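Local coordinates for putative Outer membrane protein (Helicobacter pylori, PDB 6GW5), which is the extracellular adhesin domain of SabA, an outer membrane protein that probably attaches the bacterium to host glycans of the Lewis type, at residues A[272-282]-A[321-332]. Numbering follows the deposited sequence.
Sequences ISYAQDIFNLF and IQTIQNNVSYYG
Phe282 and Phe279, one helical turn apart on helix 255-283, take Ile321 of helix 317-346 between their side chains. Ile321 CD1 lies over one face of the Phe282 ring, displaced toward its rim, in a CH-pi contact 3.9 Å from the ring centroid and 25° off the normal. Its other branch, CG2, meets Phe279 CE1 at 3.8 Å, the two side chains crossing at about a right angle. With CG anti to the backbone N (chi1 -178°), the Phe279 ring, which starts off the line to the other helix, is brought against Ile321 and Gln325. Ile324 fills the next step inward: its CG2 packs on Phe279 CB at 4.1 Å and touches Ala275 O, while CD1 approaches Ile278 CG2. Beyond it Ala275 CB packs against Val328 CG2 at 4.0 Å, and Ile272 rests on the bare backbone of Gly332, CG1 to CA 4.0 Å, where the CA atoms of the two segments come nearest, 6.0 Å between Ile272 and Gly332. Helices 60-79 and 215-240 pack against this inner side, with Ala67 on Ile324 and Ile226 on Ile278, and Phe48 of helix 35-54 lies against Ile272. The outer side is more polar and more open to solvent. There the extended Gln325 passes obliquely by the CE1-CZ side of the Phe279 ring, CB toward CE1 and OE1 3.6 Å from CZ, its amide plane tilted from the ring, and Gln276 reaches across Val328 CG1; Gln325 is exposed and Gln276 partly so, and each buries less area here than Ile324 or Val328. Contact between the segments is thus chiefly apolar and van der Waals. With axes 9.6 Å apart and running at 149°, the pair is an antiparallel helix packing within the elongated, largely helical bundle of this adhesin domain.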
# COMPACT_ATOMS: atom_id res chain seq x y z
N ILE A 272 4.41 -0.30 -1.38
CA ILE A 272 3.19 -0.58 -2.09
C ILE A 272 1.97 -0.48 -1.21
O ILE A 272 0.95 0.02 -1.61
CB ILE A 272 3.20 -1.99 -2.71
CG1 ILE A 272 4.19 -2.07 -3.87
CG2 ILE A 272 1.79 -2.39 -3.17
CD1 ILE A 272 3.82 -1.21 -5.06
N SER A 273 2.06 -1.02 -0.01
CA SER A 273 0.92 -1.00 0.86
C SER A 273 0.51 0.47 1.17
O SER A 273 -0.68 0.79 1.28
CB SER A 273 1.24 -1.82 2.08
OG SER A 273 0.08 -1.97 2.84
N TYR A 274 1.49 1.37 1.27
CA TYR A 274 1.19 2.80 1.56
C TYR A 274 0.41 3.43 0.42
O TYR A 274 -0.62 4.11 0.61
CB TYR A 274 2.47 3.59 1.82
CG TYR A 274 3.06 3.44 3.20
CD1 TYR A 274 2.25 3.38 4.34
CD2 TYR A 274 4.44 3.41 3.38
CE1 TYR A 274 2.80 3.26 5.61
CE2 TYR A 274 5.00 3.32 4.65
CZ TYR A 274 4.17 3.24 5.76
OH TYR A 274 4.70 3.15 7.03
N ALA A 275 0.86 3.14 -0.79
CA ALA A 275 0.09 3.54 -1.94
C ALA A 275 -1.36 3.03 -1.84
O ALA A 275 -2.31 3.77 -2.10
CB ALA A 275 0.74 3.07 -3.23
N GLN A 276 -1.53 1.79 -1.47
CA GLN A 276 -2.87 1.22 -1.35
C GLN A 276 -3.69 1.92 -0.23
O GLN A 276 -4.89 2.14 -0.38
CB GLN A 276 -2.76 -0.27 -1.10
CG GLN A 276 -4.05 -1.00 -0.81
CD GLN A 276 -4.79 -1.40 -2.07
OE1 GLN A 276 -5.85 -0.88 -2.35
NE2 GLN A 276 -4.26 -2.37 -2.80
N ASP A 277 -3.01 2.30 0.84
CA ASP A 277 -3.67 3.01 1.90
C ASP A 277 -4.27 4.34 1.35
O ASP A 277 -5.37 4.72 1.71
CB ASP A 277 -2.71 3.28 3.09
CG ASP A 277 -2.33 2.00 3.89
OD1 ASP A 277 -3.16 1.06 3.99
OD2 ASP A 277 -1.19 1.94 4.40
N ILE A 278 -3.54 5.02 0.46
CA ILE A 278 -4.02 6.26 -0.12
C ILE A 278 -5.23 5.99 -0.98
O ILE A 278 -6.25 6.70 -0.87
CB ILE A 278 -2.96 6.99 -0.98
CG1 ILE A 278 -1.70 7.31 -0.18
CG2 ILE A 278 -3.52 8.30 -1.54
CD1 ILE A 278 -1.90 8.04 1.15
N PHE A 279 -5.10 5.03 -1.89
CA PHE A 279 -6.23 4.61 -2.71
C PHE A 279 -7.45 4.35 -1.84
O PHE A 279 -8.53 4.77 -2.14
CB PHE A 279 -5.88 3.34 -3.49
CG PHE A 279 -6.97 2.89 -4.38
CD1 PHE A 279 -7.14 3.49 -5.62
CD2 PHE A 279 -7.89 1.90 -3.98
CE1 PHE A 279 -8.19 3.12 -6.45
CE2 PHE A 279 -8.94 1.52 -4.79
CZ PHE A 279 -9.08 2.11 -6.04
N ASN A 280 -7.26 3.66 -0.72
CA ASN A 280 -8.40 3.40 0.13
C ASN A 280 -9.03 4.66 0.75
O ASN A 280 -10.22 4.73 0.95
CB ASN A 280 -8.02 2.43 1.23
CG ASN A 280 -7.71 1.03 0.72
OD1 ASN A 280 -8.12 0.65 -0.36
ND2 ASN A 280 -7.01 0.26 1.52
N LEU A 281 -8.22 5.64 1.06
CA LEU A 281 -8.76 6.87 1.60
C LEU A 281 -9.49 7.66 0.54
O LEU A 281 -10.46 8.29 0.85
CB LEU A 281 -7.65 7.67 2.25
CG LEU A 281 -7.22 7.05 3.58
CD1 LEU A 281 -5.92 7.70 4.02
CD2 LEU A 281 -8.29 7.24 4.64
N PHE A 282 -9.10 7.54 -0.74
CA PHE A 282 -9.92 8.13 -1.82
C PHE A 282 -11.20 7.39 -2.02
O PHE A 282 -12.26 7.99 -2.21
CB PHE A 282 -9.18 8.14 -3.11
CG PHE A 282 -8.23 9.31 -3.26
CD1 PHE A 282 -8.72 10.57 -3.44
CD2 PHE A 282 -6.87 9.13 -3.26
CE1 PHE A 282 -7.85 11.64 -3.64
CE2 PHE A 282 -6.01 10.19 -3.42
CZ PHE A 282 -6.49 11.46 -3.59
N ILE A 321 -5.96 8.95 -9.68
CA ILE A 321 -6.30 7.85 -8.80
C ILE A 321 -6.16 6.51 -9.55
O ILE A 321 -5.61 5.53 -9.01
CB ILE A 321 -7.66 8.02 -8.17
CG1 ILE A 321 -7.65 9.20 -7.17
CG2 ILE A 321 -8.02 6.79 -7.39
CD1 ILE A 321 -9.05 9.72 -6.86
N GLN A 322 -6.62 6.49 -10.80
CA GLN A 322 -6.52 5.33 -11.62
C GLN A 322 -5.04 4.86 -11.68
O GLN A 322 -4.72 3.66 -11.61
CB GLN A 322 -7.03 5.69 -13.00
CG GLN A 322 -7.09 4.56 -14.03
CD GLN A 322 -7.62 5.02 -15.36
OE1 GLN A 322 -7.18 6.03 -15.89
NE2 GLN A 322 -8.60 4.31 -15.88
N THR A 323 -4.15 5.83 -11.82
CA THR A 323 -2.74 5.54 -11.94
C THR A 323 -2.24 4.87 -10.67
O THR A 323 -1.42 3.97 -10.76
CB THR A 323 -1.96 6.82 -12.25
OG1 THR A 323 -2.40 7.28 -13.52
CG2 THR A 323 -0.52 6.59 -12.33
N ILE A 324 -2.76 5.28 -9.49
CA ILE A 324 -2.39 4.62 -8.27
C ILE A 324 -2.84 3.18 -8.25
O ILE A 324 -2.06 2.28 -7.98
CB ILE A 324 -2.92 5.28 -6.99
CG1 ILE A 324 -2.32 6.67 -6.79
CG2 ILE A 324 -2.61 4.42 -5.73
CD1 ILE A 324 -3.25 7.54 -5.92
N GLN A 325 -4.11 2.97 -8.52
CA GLN A 325 -4.65 1.60 -8.61
C GLN A 325 -3.83 0.72 -9.57
O GLN A 325 -3.48 -0.39 -9.23
CB GLN A 325 -6.11 1.58 -9.05
CG GLN A 325 -6.73 0.21 -8.96
CD GLN A 325 -8.25 0.15 -9.12
OE1 GLN A 325 -8.89 -0.62 -8.44
NE2 GLN A 325 -8.83 0.98 -9.99
N ASN A 326 -3.52 1.23 -10.75
CA ASN A 326 -2.77 0.42 -11.68
C ASN A 326 -1.36 0.12 -11.17
O ASN A 326 -0.87 -1.00 -11.37
CB ASN A 326 -2.73 1.06 -13.06
CG ASN A 326 -4.10 1.15 -13.71
OD1 ASN A 326 -5.04 0.39 -13.39
ND2 ASN A 326 -4.25 2.13 -14.58
N ASN A 327 -0.69 1.14 -10.59
CA ASN A 327 0.64 0.94 -10.05
C ASN A 327 0.61 -0.14 -9.03
O ASN A 327 1.53 -0.95 -8.98
CB ASN A 327 1.22 2.18 -9.36
CG ASN A 327 1.62 3.31 -10.31
OD1 ASN A 327 1.82 4.43 -9.85
ND2 ASN A 327 1.62 3.08 -11.59
N VAL A 328 -0.42 -0.17 -8.22
CA VAL A 328 -0.47 -1.13 -7.13
C VAL A 328 -0.53 -2.56 -7.63
O VAL A 328 0.16 -3.42 -7.12
CB VAL A 328 -1.62 -0.85 -6.15
CG1 VAL A 328 -1.88 -2.04 -5.24
CG2 VAL A 328 -1.28 0.37 -5.31
N SER A 329 -1.34 -2.85 -8.62
CA SER A 329 -1.35 -4.21 -9.09
C SER A 329 -0.12 -4.46 -9.96
O SER A 329 0.51 -5.52 -9.84
CB SER A 329 -2.65 -4.54 -9.80
OG SER A 329 -3.04 -3.45 -10.56
N TYR A 330 0.21 -3.53 -10.84
CA TYR A 330 1.28 -3.80 -11.80
C TYR A 330 2.58 -4.15 -11.07
O TYR A 330 3.18 -5.24 -11.27
CB TYR A 330 1.47 -2.62 -12.73
CG TYR A 330 2.62 -2.75 -13.69
CD1 TYR A 330 2.46 -3.39 -14.92
CD2 TYR A 330 3.86 -2.19 -13.40
CE1 TYR A 330 3.52 -3.48 -15.82
CE2 TYR A 330 4.92 -2.25 -14.31
CZ TYR A 330 4.75 -2.91 -15.50
OH TYR A 330 5.77 -2.96 -16.37
N TYR A 331 2.99 -3.26 -10.18
CA TYR A 331 4.21 -3.44 -9.44
C TYR A 331 3.97 -4.38 -8.24
O TYR A 331 4.79 -5.23 -7.96
CB TYR A 331 4.75 -2.10 -8.94
CG TYR A 331 5.24 -1.13 -9.99
CD1 TYR A 331 6.37 -1.41 -10.77
CD2 TYR A 331 4.61 0.09 -10.18
CE1 TYR A 331 6.84 -0.48 -11.72
CE2 TYR A 331 5.06 0.99 -11.13
CZ TYR A 331 6.18 0.72 -11.90
OH TYR A 331 6.63 1.63 -12.85
N GLY A 332 2.87 -4.20 -7.53
CA GLY A 332 2.68 -4.86 -6.27
C GLY A 332 2.53 -6.36 -6.34
O GLY A 332 2.94 -7.07 -5.43